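Local coordinates for protein copper-transporting ATPase PAA2, chloroplastic (Arabidopsis thaliana, PDB 5LBK) that uses ATP to move copper across the chloroplast thylakoid membrane, this chain being its nucleotide-binding (N) domain, at residues 118-123 against 129-134; 60-65 against 78-83; 55-58 against 64-67; 19-24 against 41-46. All blocks are in the same frame, centred on the assembly; numbering follows the deposited sequence.

Contact 1: residues 118-123 against 129-134; sequences VVYVGR and IGAIAI
A131 is a small bump in a hollow. Its CB methyl sits between V118 and Y120 of the facing strand. V118 CG1 touches A131 CB at 3.7 Å. On the other flank A131 CB makes an off-centre CH-pi contact with the Y120 ring, 4.3 Å from its centroid. V118 CG1 also rests above that ring, near its rim, and so closes the cluster. V118 puts it there by turning CG1 anti to its backbone N (chi1 179°).

The opposite face has a different relief. G130 brings no side chain, and V121 stands across from it. The V121 isopropyl group fills this dip and is flanked by two isoleucines. V121 CG1 meets I129 CG1 at 4.1 Å, and V121 CG2 meets I132 CD1 at 4.2 Å. Further along, V119 CG2 faces I134 CG1 at 4.3 Å.

The strands form an antiparallel hairpin. V119 and I132 exchange two nearly straight backbone hydrogen bonds. At V121 the register slips: I129 and G130 both face it in a classic beta bulge. V121 O therefore takes two bonds, a short one from I129 N at 2.8 Å and a longer, bent one from G130 N at 3.3 Å.

The hairpin lies inside the sheet, between strands 71-76 and 7-12. Helix 91-102 packs on the V118, Y120 and A131 face, where E98 holds the Y120 hydroxyl. Helices 17-27 and 34-45 pack on the V119, V121 and I132 face through A24, I35 and I39.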
loop_
_atom_site.group_PDB
_atom_site.type_symbol
_atom_site.label_atom_id
_atom_site.label_comp_id
_atom_site.label_asym_id
_atom_site.label_seq_id
_atom_site.Cartn_x
_atom_site.Cartn_y
_atom_site.Cartn_z
ATOM N N VAL A 118 6.087 7.066 -4.737
ATOM C CA VAL A 118 5.306 5.836 -4.857
ATOM C C VAL A 118 5.376 5.114 -3.516
ATOM O O VAL A 118 6.472 4.871 -2.969
ATOM C CB VAL A 118 5.797 4.913 -5.991
ATOM C CG1 VAL A 118 4.931 3.616 -6.047
ATOM C CG2 VAL A 118 5.748 5.644 -7.348
ATOM N N VAL A 119 4.212 4.741 -3.016
ATOM C CA VAL A 119 4.074 3.973 -1.779
ATOM C C VAL A 119 3.614 2.569 -2.137
ATOM O O VAL A 119 2.605 2.415 -2.852
ATOM C CB VAL A 119 3.035 4.650 -0.869
ATOM C CG1 VAL A 119 2.884 3.891 0.406
ATOM C CG2 VAL A 119 3.418 6.111 -0.659
ATOM N N TYR A 120 4.416 1.561 -1.805
ATOM C CA TYR A 120 4.030 0.206 -2.182
ATOM C C TYR A 120 3.167 -0.465 -1.142
ATOM O O TYR A 120 3.221 -0.150 0.044
ATOM C CB TYR A 120 5.271 -0.637 -2.460
ATOM C CG TYR A 120 5.988 -0.192 -3.738
ATOM C CD1 TYR A 120 6.819 0.928 -3.736
ATOM C CD2 TYR A 120 5.749 -0.823 -4.947
ATOM C CE1 TYR A 120 7.417 1.380 -4.890
ATOM C CE2 TYR A 120 6.363 -0.386 -6.085
ATOM C CZ TYR A 120 7.189 0.695 -6.052
ATOM O OH TYR A 120 7.804 1.135 -7.207
ATOM N N VAL A 121 2.383 -1.411 -1.602
ATOM C CA VAL A 121 1.464 -2.160 -0.760
ATOM C C VAL A 121 1.719 -3.652 -0.910
ATOM O O VAL A 121 1.693 -4.193 -2.025
ATOM C CB VAL A 121 0.003 -1.820 -1.088
ATOM C CG1 VAL A 121 -0.928 -2.475 -0.104
ATOM C CG2 VAL A 121 -0.142 -0.313 -1.067
ATOM N N GLY A 122 1.936 -4.338 0.212
ATOM C CA GLY A 122 2.186 -5.762 0.190
ATOM C C GLY A 122 1.361 -6.523 1.212
ATOM O O GLY A 122 0.930 -5.963 2.216
ATOM N N ARG A 123 1.114 -7.809 0.925
ATOM C CA ARG A 123 0.315 -8.661 1.818
ATOM C C ARG A 123 0.961 -10.019 2.055
ATOM O O ARG A 123 1.414 -10.654 1.102
ATOM C CB ARG A 123 -1.088 -8.859 1.250
ATOM C CG ARG A 123 -2.023 -9.596 2.158
ATOM C CD ARG A 123 -3.406 -9.311 1.664
ATOM N NE ARG A 123 -4.412 -10.007 2.407
ATOM C CZ ARG A 123 -4.792 -11.254 2.177
ATOM N NH1 ARG A 123 -4.239 -11.978 1.207
ATOM N NH2 ARG A 123 -5.724 -11.774 2.947
ATOM N N ILE A 129 1.274 -6.289 -3.863
ATOM C CA ILE A 129 -0.015 -6.380 -4.523
ATOM C C ILE A 129 -0.391 -5.073 -5.211
ATOM O O ILE A 129 -1.356 -5.051 -5.982
ATOM C CB ILE A 129 -1.144 -6.811 -3.555
ATOM C CG1 ILE A 129 -1.369 -5.769 -2.452
ATOM C CG2 ILE A 129 -0.795 -8.189 -2.941
ATOM C CD1 ILE A 129 -2.632 -5.932 -1.699
ATOM N N GLY A 130 0.356 -4.003 -5.021
ATOM C CA GLY A 130 -0.011 -2.757 -5.665
ATOM C C GLY A 130 0.887 -1.647 -5.193
ATOM O O GLY A 130 1.845 -1.848 -4.437
ATOM N N ALA A 131 0.590 -0.467 -5.700
ATOM C CA ALA A 131 1.353 0.714 -5.385
ATOM C C ALA A 131 0.430 1.913 -5.527
ATOM O O ALA A 131 -0.506 1.914 -6.336
ATOM C CB ALA A 131 2.557 0.834 -6.293
ATOM N N ILE A 132 0.723 2.951 -4.758
ATOM C CA ILE A 132 -0.000 4.196 -4.827
ATOM C C ILE A 132 0.962 5.298 -5.238
ATOM O O ILE A 132 1.969 5.544 -4.562
ATOM C CB ILE A 132 -0.674 4.514 -3.492
ATOM C CG1 ILE A 132 -1.592 3.344 -3.118
ATOM C CG2 ILE A 132 -1.462 5.719 -3.667
ATOM C CD1 ILE A 132 -2.005 3.348 -1.701
ATOM N N ALA A 133 0.647 5.977 -6.339
ATOM C CA ALA A 133 1.428 7.119 -6.782
ATOM C C ALA A 133 0.901 8.404 -6.153
ATOM O O ALA A 133 -0.306 8.673 -6.183
ATOM C CB ALA A 133 1.377 7.250 -8.298
ATOM N N ILE A 134 1.812 9.194 -5.605
ATOM C CA ILE A 134 1.496 10.474 -4.992
ATOM C C ILE A 134 2.157 11.579 -5.803
ATOM O O ILE A 134 3.250 11.398 -6.351
ATOM C CB ILE A 134 1.992 10.506 -3.532
ATOM C CG1 ILE A 134 1.486 9.277 -2.768
ATOM C CG2 ILE A 134 1.572 11.809 -2.846
ATOM C CD1 ILE A 134 -0.008 9.227 -2.603
#

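Contact 2: residues 60-65 against 78-83; sequences PGFGTL and LEWVSD
The W80 indole lies flat against F62 and G63. Both cover the same face. F62 CB sits over the five-membered ring, 3.6 Å from its centroid and 14° off the ring normal. G63 CA sits over the six-membered ring, 3.9 Å from its centroid. G63 carries no side chain, which lets its backbone come down onto the ring. At the edge, T64 O lies in the indole plane, and L65 N comes near that plane too. W80 CH2 makes the closest approach: it is 3.4 Å from G63 C, and 4.2 Å from L65 CB.

The F62 ring meets the indole obliquely, its plane turned by 31°. Its centroid is 5.4 Å from that of the W80 five-membered ring. From CB onward the phenyl group leads away from W80.

W80 reaches out from helix 78-84 with CG anti to its backbone N (chi1 -178°), which lays the indole along the start of strand 63-68. Its NE1 is hydrogen-bonded to E59, so the indole is held at a polar point as well as by its face. A leucine here would probably leave E59 without its N-H partner and F62 and G63 without the flat surface they rest on.

F62 and G63 both face E59 in a classic beta bulge. The glycine-phenylalanine-glycine run at 61-63 matches the GxG signature of P1B-type ATPase N-domains. That motif lies at the nucleotide pocket in relatives, so W80 probably backs this turn from the helix side.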
loop_
_atom_site.group_PDB
_atom_site.type_symbol
_atom_site.label_atom_id
_atom_site.label_comp_id
_atom_site.label_asym_id
_atom_site.label_seq_id
_atom_site.Cartn_x
_atom_site.Cartn_y
_atom_site.Cartn_z
ATOM N N PRO A 60 9.943 4.249 11.314
ATOM C CA PRO A 60 10.124 5.584 10.733
ATOM C C PRO A 60 11.041 5.568 9.527
ATOM O O PRO A 60 12.155 5.040 9.583
ATOM C CB PRO A 60 10.742 6.384 11.893
ATOM C CG PRO A 60 10.196 5.710 13.136
ATOM C CD PRO A 60 10.110 4.251 12.792
ATOM N N GLY A 61 10.600 6.213 8.453
ATOM C CA GLY A 61 11.368 6.283 7.211
ATOM C C GLY A 61 11.343 5.045 6.340
ATOM O O GLY A 61 11.983 5.044 5.268
ATOM N N PHE A 62 10.610 4.009 6.730
ATOM C CA PHE A 62 10.474 2.775 5.971
ATOM C C PHE A 62 9.014 2.489 5.644
ATOM O O PHE A 62 8.656 2.419 4.448
ATOM C CB PHE A 62 11.099 1.594 6.743
ATOM C CG PHE A 62 12.593 1.692 6.873
ATOM C CD1 PHE A 62 13.415 1.328 5.814
ATOM C CD2 PHE A 62 13.158 2.197 8.012
ATOM C CE1 PHE A 62 14.771 1.430 5.908
ATOM C CE2 PHE A 62 14.521 2.304 8.137
ATOM C CZ PHE A 62 15.338 1.913 7.086
ATOM N N GLY A 63 8.150 2.367 6.651
ATOM C CA GLY A 63 6.743 2.077 6.401
ATOM C C GLY A 63 6.031 1.594 7.640
ATOM O O GLY A 63 6.570 1.637 8.749
ATOM N N THR A 64 4.803 1.131 7.425
ATOM C CA THR A 64 3.872 0.753 8.473
ATOM C C THR A 64 3.224 -0.564 8.099
ATOM O O THR A 64 3.015 -0.842 6.921
ATOM C CB THR A 64 2.787 1.824 8.680
ATOM O OG1 THR A 64 3.396 3.064 9.026
ATOM C CG2 THR A 64 1.856 1.502 9.802
ATOM N N LEU A 65 2.967 -1.386 9.111
ATOM C CA LEU A 65 2.400 -2.708 8.926
ATOM C C LEU A 65 1.267 -2.894 9.924
ATOM O O LEU A 65 1.406 -2.496 11.093
ATOM C CB LEU A 65 3.533 -3.744 9.146
ATOM C CG LEU A 65 3.371 -5.177 9.662
ATOM C CD1 LEU A 65 3.116 -6.150 8.469
ATOM C CD2 LEU A 65 4.595 -5.628 10.395
ATOM N N LEU A 78 9.540 0.209 -1.518
ATOM C CA LEU A 78 9.497 -1.079 -2.213
ATOM C C LEU A 78 10.287 -2.144 -1.492
ATOM O O LEU A 78 9.791 -3.259 -1.268
ATOM C CB LEU A 78 10.030 -0.900 -3.657
ATOM C CG LEU A 78 10.208 -2.184 -4.462
ATOM C CD1 LEU A 78 8.858 -2.960 -4.478
ATOM C CD2 LEU A 78 10.684 -1.833 -5.860
ATOM N N GLU A 79 11.531 -1.832 -1.131
ATOM C CA GLU A 79 12.389 -2.857 -0.574
ATOM C C GLU A 79 11.879 -3.310 0.793
ATOM O O GLU A 79 11.873 -4.509 1.091
ATOM C CB GLU A 79 13.837 -2.369 -0.487
ATOM C CG GLU A 79 14.767 -3.525 -0.080
ATOM C CD GLU A 79 16.082 -3.062 0.456
ATOM O OE1 GLU A 79 16.288 -1.829 0.534
ATOM O OE2 GLU A 79 16.904 -3.946 0.782
ATOM N N TRP A 80 11.405 -2.370 1.607
ATOM C CA TRP A 80 10.953 -2.692 2.956
ATOM C C TRP A 80 9.668 -3.495 2.924
ATOM O O TRP A 80 9.540 -4.491 3.652
ATOM C CB TRP A 80 10.786 -1.404 3.759
ATOM C CG TRP A 80 10.376 -1.636 5.187
ATOM C CD1 TRP A 80 11.200 -1.849 6.249
ATOM C CD2 TRP A 80 9.035 -1.621 5.714
ATOM N NE1 TRP A 80 10.457 -1.976 7.406
ATOM C CE2 TRP A 80 9.127 -1.850 7.098
ATOM C CE3 TRP A 80 7.752 -1.426 5.138
ATOM C CZ2 TRP A 80 7.996 -1.923 7.922
ATOM C CZ3 TRP A 80 6.641 -1.512 5.967
ATOM C CH2 TRP A 80 6.772 -1.730 7.328
ATOM N N VAL A 81 8.711 -3.121 2.037
ATOM C CA VAL A 81 7.485 -3.905 1.888
ATOM C C VAL A 81 7.835 -5.290 1.393
ATOM O O VAL A 81 7.353 -6.303 1.919
ATOM C CB VAL A 81 6.497 -3.191 0.948
ATOM C CG1 VAL A 81 5.316 -4.062 0.618
ATOM C CG2 VAL A 81 5.974 -1.906 1.623
ATOM N N SER A 82 8.678 -5.357 0.357
ATOM C CA SER A 82 9.018 -6.647 -0.206
ATOM C C SER A 82 9.676 -7.529 0.835
ATOM O O SER A 82 9.407 -8.742 0.910
ATOM C CB SER A 82 9.930 -6.425 -1.404
ATOM O OG SER A 82 10.371 -7.639 -1.923
ATOM N N ASP A 83 10.520 -6.935 1.677
ATOM C CA ASP A 83 11.281 -7.711 2.656
ATOM C C ASP A 83 10.417 -8.222 3.801
ATOM O O ASP A 83 10.844 -9.101 4.542
ATOM C CB ASP A 83 12.423 -6.858 3.264
ATOM C CG ASP A 83 13.632 -6.724 2.333
ATOM O OD1 ASP A 83 13.741 -7.506 1.345
ATOM O OD2 ASP A 83 14.468 -5.816 2.577
#

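Contact 3: residues 55-58 against 64-67; sequences GQLT and TLAE
L57 and L65 form an antiparallel hydrogen-bonded pair, with L57 N to L65 O at 2.8 Å and L65 N to L57 O at 2.9 Å, both fairly straight. Their side chains stand on one face of the sheet. They cross at a slant, and L57 CD2 meets L65 CD2 at 3.9 Å. R84 of helix 78-84 touches both leucines.

The other face carries T58 and T64. Their hydroxyls are 3.6 Å apart and do not bond directly. A water joins them, at 2.6 Å from T58 OG1 and 2.9 Å from T64 OG1. Each threonine holds OG1 anti to its carbonyl carbon, near chi1 -60°, and this sets both oxygens toward the water. T64 CG2 packs against L57 O at 3.4 Å. A valine in place of T64 would probably leave the bridging water with T58 as its one remaining anchor in this pair. Further along, the A66 methyl abuts G55 O at 3.5 Å.

Strand 56-59 is an outermost strand of the sheet within this chain. The straight L57-L65 backbone pair fixes the register of the hairpin. The hydroxyl of the buried T64 is linked to the exposed T58 through water, so this polar link depends on solvent.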
loop_
_atom_site.group_PDB
_atom_site.type_symbol
_atom_site.label_atom_id
_atom_site.label_comp_id
_atom_site.label_asym_id
_atom_site.label_seq_id
_atom_site.Cartn_x
_atom_site.Cartn_y
_atom_site.Cartn_z
ATOM N N GLY A 55 -3.922 -2.720 16.091
ATOM C CA GLY A 55 -2.502 -2.831 16.282
ATOM C C GLY A 55 -1.771 -2.551 14.987
ATOM O O GLY A 55 -2.254 -2.843 13.883
ATOM N N GLN A 56 -0.595 -1.959 15.124
ATOM C CA GLN A 56 0.197 -1.576 13.967
ATOM C C GLN A 56 1.611 -1.411 14.444
ATOM O O GLN A 56 1.869 -1.171 15.647
ATOM C CB GLN A 56 -0.289 -0.303 13.254
ATOM C CG GLN A 56 -0.111 1.003 13.979
ATOM C CD GLN A 56 -1.337 1.417 14.763
ATOM O OE1 GLN A 56 -2.324 0.690 14.839
ATOM N NE2 GLN A 56 -1.272 2.590 15.360
ATOM N N LEU A 57 2.523 -1.567 13.486
ATOM C CA LEU A 57 3.936 -1.311 13.699
ATOM C C LEU A 57 4.379 -0.258 12.710
ATOM O O LEU A 57 4.158 -0.390 11.501
ATOM C CB LEU A 57 4.748 -2.589 13.514
ATOM C CG LEU A 57 6.255 -2.433 13.429
ATOM C CD1 LEU A 57 6.868 -2.230 14.772
ATOM C CD2 LEU A 57 6.869 -3.649 12.802
ATOM N N THR A 58 5.009 0.780 13.205
ATOM C CA THR A 58 5.539 1.847 12.358
ATOM C C THR A 58 7.057 1.866 12.465
ATOM O O THR A 58 7.599 1.939 13.575
ATOM C CB THR A 58 4.994 3.208 12.777
ATOM O OG1 THR A 58 3.571 3.200 12.639
ATOM C CG2 THR A 58 5.579 4.311 11.898
ATOM N N THR A 64 4.803 1.131 7.425
ATOM C CA THR A 64 3.872 0.753 8.473
ATOM C C THR A 64 3.224 -0.564 8.099
ATOM O O THR A 64 3.015 -0.842 6.921
ATOM C CB THR A 64 2.787 1.824 8.680
ATOM O OG1 THR A 64 3.396 3.064 9.026
ATOM C CG2 THR A 64 1.856 1.502 9.802
ATOM N N LEU A 65 2.967 -1.386 9.111
ATOM C CA LEU A 65 2.400 -2.708 8.926
ATOM C C LEU A 65 1.267 -2.894 9.924
ATOM O O LEU A 65 1.406 -2.496 11.093
ATOM C CB LEU A 65 3.533 -3.744 9.146
ATOM C CG LEU A 65 3.371 -5.177 9.662
ATOM C CD1 LEU A 65 3.116 -6.150 8.469
ATOM C CD2 LEU A 65 4.595 -5.628 10.395
ATOM N N ALA A 66 0.202 -3.573 9.491
ATOM C CA ALA A 66 -0.916 -3.866 10.372
ATOM C C ALA A 66 -1.599 -5.119 9.858
ATOM O O ALA A 66 -1.514 -5.450 8.672
ATOM C CB ALA A 66 -1.934 -2.716 10.414
ATOM N N GLU A 67 -2.314 -5.795 10.750
ATOM C CA GLU A 67 -3.034 -6.999 10.359
ATOM C C GLU A 67 -4.443 -6.615 9.909
ATOM O O GLU A 67 -5.196 -5.980 10.658
ATOM C CB GLU A 67 -3.062 -8.003 11.511
ATOM C CG GLU A 67 -3.386 -9.386 11.042
ATOM C CD GLU A 67 -3.299 -10.480 12.097
ATOM O OE1 GLU A 67 -3.011 -10.199 13.291
ATOM O OE2 GLU A 67 -3.536 -11.639 11.704
HETATM O O HOH W 1 2.392 4.886 11.006
#

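Contact 4: residues 19-24 against 41-46; sequences EVLKMA and NEAESL
L21 bridges two helices of the N-domain, 17-27 and 34-45. Together they pack on one face of the antiparallel sheet. Within 19-24, L21 makes all the close contacts with 41-46. It projects into a shallow notch formed by E42, A43 and L46.

The tight part is at one methyl. L21 CD2 is wedged between E42 CG, 3.8 Å away, and L46 CD1. The approach to A43 is looser. L21 CD2 is 4.3 Å from A43 N, and L21 CG is 4.3 Å from A43 CB. The nearest backbones are L21 and A43, whose CA atoms are 6.4 Å apart, consistent with the small A43 side chain. No hydrogen bond crosses the contact, which is purely apolar packing.

The solvent side is marked by E42 and L46. E42 offers only its aliphatic part to L21. Its chain bends at chi2 (77°), and the carboxylate turns off and away from the leucine. L46 follows the last turn of helix 34-45 and is exposed, yet its side chain leans back over L21. The turn is closed by L46 N bonded to E42 O, and S45 OG adds a weak bond to N41 O. L48, further along the loop, also touches L21 and K22.

M23 and A24 meet the sheet, M23 at I129 and A24 at I132 and V121. L21 instead points to the helix partner. The side chains of L21 and L46 meet at about a right angle, with L21 CD2 3.7 Å from L46 CD1.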
loop_
_atom_site.group_PDB
_atom_site.type_symbol
_atom_site.label_atom_id
_atom_site.label_comp_id
_atom_site.label_asym_id
_atom_site.label_seq_id
_atom_site.Cartn_x
_atom_site.Cartn_y
_atom_site.Cartn_z
ATOM N N GLU A 19 -9.630 -2.083 -3.712
ATOM C CA GLU A 19 -9.202 -2.962 -2.634
ATOM C C GLU A 19 -7.809 -2.580 -2.161
ATOM O O GLU A 19 -7.540 -2.602 -0.955
ATOM C CB GLU A 19 -9.221 -4.426 -3.059
ATOM C CG GLU A 19 -10.596 -5.000 -3.334
ATOM C CD GLU A 19 -10.585 -6.517 -3.578
ATOM O OE1 GLU A 19 -11.148 -7.256 -2.737
ATOM O OE2 GLU A 19 -10.022 -6.971 -4.610
ATOM N N VAL A 20 -6.917 -2.220 -3.103
ATOM C CA VAL A 20 -5.560 -1.805 -2.747
ATOM C C VAL A 20 -5.602 -0.530 -1.924
ATOM O O VAL A 20 -4.911 -0.410 -0.901
ATOM C CB VAL A 20 -4.680 -1.644 -4.008
ATOM C CG1 VAL A 20 -3.318 -0.996 -3.668
ATOM C CG2 VAL A 20 -4.497 -3.004 -4.658
ATOM N N LEU A 21 -6.404 0.438 -2.357
ATOM C CA LEU A 21 -6.550 1.674 -1.610
ATOM C C LEU A 21 -7.158 1.427 -0.237
ATOM O O LEU A 21 -6.742 2.066 0.735
ATOM C CB LEU A 21 -7.405 2.640 -2.413
ATOM C CG LEU A 21 -7.509 4.078 -1.975
ATOM C CD1 LEU A 21 -6.145 4.707 -1.730
ATOM C CD2 LEU A 21 -8.329 4.816 -3.082
ATOM N N LYS A 22 -8.186 0.558 -0.146
ATOM C CA LYS A 22 -8.845 0.294 1.137
ATOM C C LYS A 22 -7.862 -0.273 2.144
ATOM O O LYS A 22 -7.871 0.107 3.320
ATOM C CB LYS A 22 -9.986 -0.704 0.983
ATOM C CG LYS A 22 -11.263 -0.132 0.420
ATOM C CD LYS A 22 -12.344 -1.209 0.365
ATOM C CE LYS A 22 -13.703 -0.600 -0.016
ATOM N NZ LYS A 22 -14.811 -1.592 -0.140
ATOM N N MET A 23 -7.081 -1.256 1.712
ATOM C CA MET A 23 -6.037 -1.821 2.574
ATOM C C MET A 23 -4.992 -0.788 2.929
ATOM O O MET A 23 -4.564 -0.705 4.098
ATOM C CB MET A 23 -5.373 -3.005 1.882
ATOM C CG MET A 23 -6.231 -4.297 1.849
ATOM S SD MET A 23 -5.302 -5.573 0.938
ATOM C CE MET A 23 -6.391 -6.986 1.148
ATOM N N ALA A 24 -4.552 0.011 1.957
ATOM C CA ALA A 24 -3.481 0.954 2.273
ATOM C C ALA A 24 -3.978 2.009 3.263
ATOM O O ALA A 24 -3.269 2.384 4.195
ATOM C CB ALA A 24 -2.963 1.615 1.013
ATOM N N ASN A 41 -7.183 10.377 2.835
ATOM C CA ASN A 41 -8.144 11.347 2.284
ATOM C C ASN A 41 -8.754 10.854 0.986
ATOM O O ASN A 41 -9.909 11.169 0.682
ATOM C CB ASN A 41 -7.482 12.709 2.019
ATOM C CG ASN A 41 -7.076 13.435 3.291
ATOM O OD1 ASN A 41 -7.639 13.203 4.355
ATOM N ND2 ASN A 41 -6.079 14.315 3.182
ATOM N N GLU A 42 -7.983 10.105 0.189
ATOM C CA GLU A 42 -8.497 9.598 -1.077
ATOM C C GLU A 42 -9.502 8.478 -0.855
ATOM O O GLU A 42 -10.555 8.445 -1.496
ATOM C CB GLU A 42 -7.335 9.123 -1.949
ATOM C CG GLU A 42 -7.738 8.515 -3.287
ATOM C CD GLU A 42 -8.139 9.535 -4.333
ATOM O OE1 GLU A 42 -7.825 10.734 -4.180
ATOM O OE2 GLU A 42 -8.760 9.116 -5.329
ATOM N N ALA A 43 -9.213 7.562 0.061
ATOM C CA ALA A 43 -10.200 6.560 0.421
ATOM C C ALA A 43 -11.452 7.229 0.969
ATOM O O ALA A 43 -12.572 6.786 0.695
ATOM C CB ALA A 43 -9.608 5.600 1.449
ATOM N N GLU A 44 -11.260 8.317 1.709
ATOM C CA GLU A 44 -12.372 9.073 2.273
ATOM C C GLU A 44 -13.139 9.793 1.163
ATOM O O GLU A 44 -14.363 9.696 1.081
ATOM C CB GLU A 44 -11.863 10.086 3.299
ATOM C CG GLU A 44 -12.871 11.168 3.652
ATOM C CD GLU A 44 -12.269 12.273 4.496
ATOM O OE1 GLU A 44 -11.669 11.962 5.547
ATOM O OE2 GLU A 44 -12.393 13.454 4.108
ATOM N N SER A 45 -12.412 10.509 0.309
ATOM C CA SER A 45 -13.027 11.232 -0.801
ATOM C C SER A 45 -13.867 10.309 -1.680
ATOM O O SER A 45 -14.909 10.724 -2.200
ATOM C CB SER A 45 -11.958 11.928 -1.651
ATOM O OG SER A 45 -11.504 13.133 -1.057
ATOM N N LEU A 46 -13.432 9.059 -1.863
ATOM C CA LEU A 46 -14.116 8.086 -2.716
ATOM C C LEU A 46 -15.158 7.277 -1.965
ATOM O O LEU A 46 -15.763 6.375 -2.554
ATOM C CB LEU A 46 -13.103 7.117 -3.355
ATOM C CG LEU A 46 -12.008 7.729 -4.231
ATOM C CD1 LEU A 46 -11.073 6.646 -4.769
ATOM C CD2 LEU A 46 -12.575 8.523 -5.396
#

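Overall arrangement
From the N terminus, contact 4 comes first. It closes the helix-loop-helix excursion between 19-24 and 41-46 before the chain crosses to the far edge of the sheet. Contact 3 closes the tight hairpin there. Contact 2 starts on the strand where contact 3 ends, shares T64 and L65 with it, and closes on helix 78-84. Contact 1 then closes the last hairpin, in series with the rest. It touches contacts 2 and 4: V81 and L78 of contact 2 meet G122 and Y120, while A24 and M23 of contact 4 meet I132 and I129. Contact 3 connects to the rest through contact 2. Contacts 2 and 4 lie on opposite sides of the chain's centre, about 19 Å apart between centres.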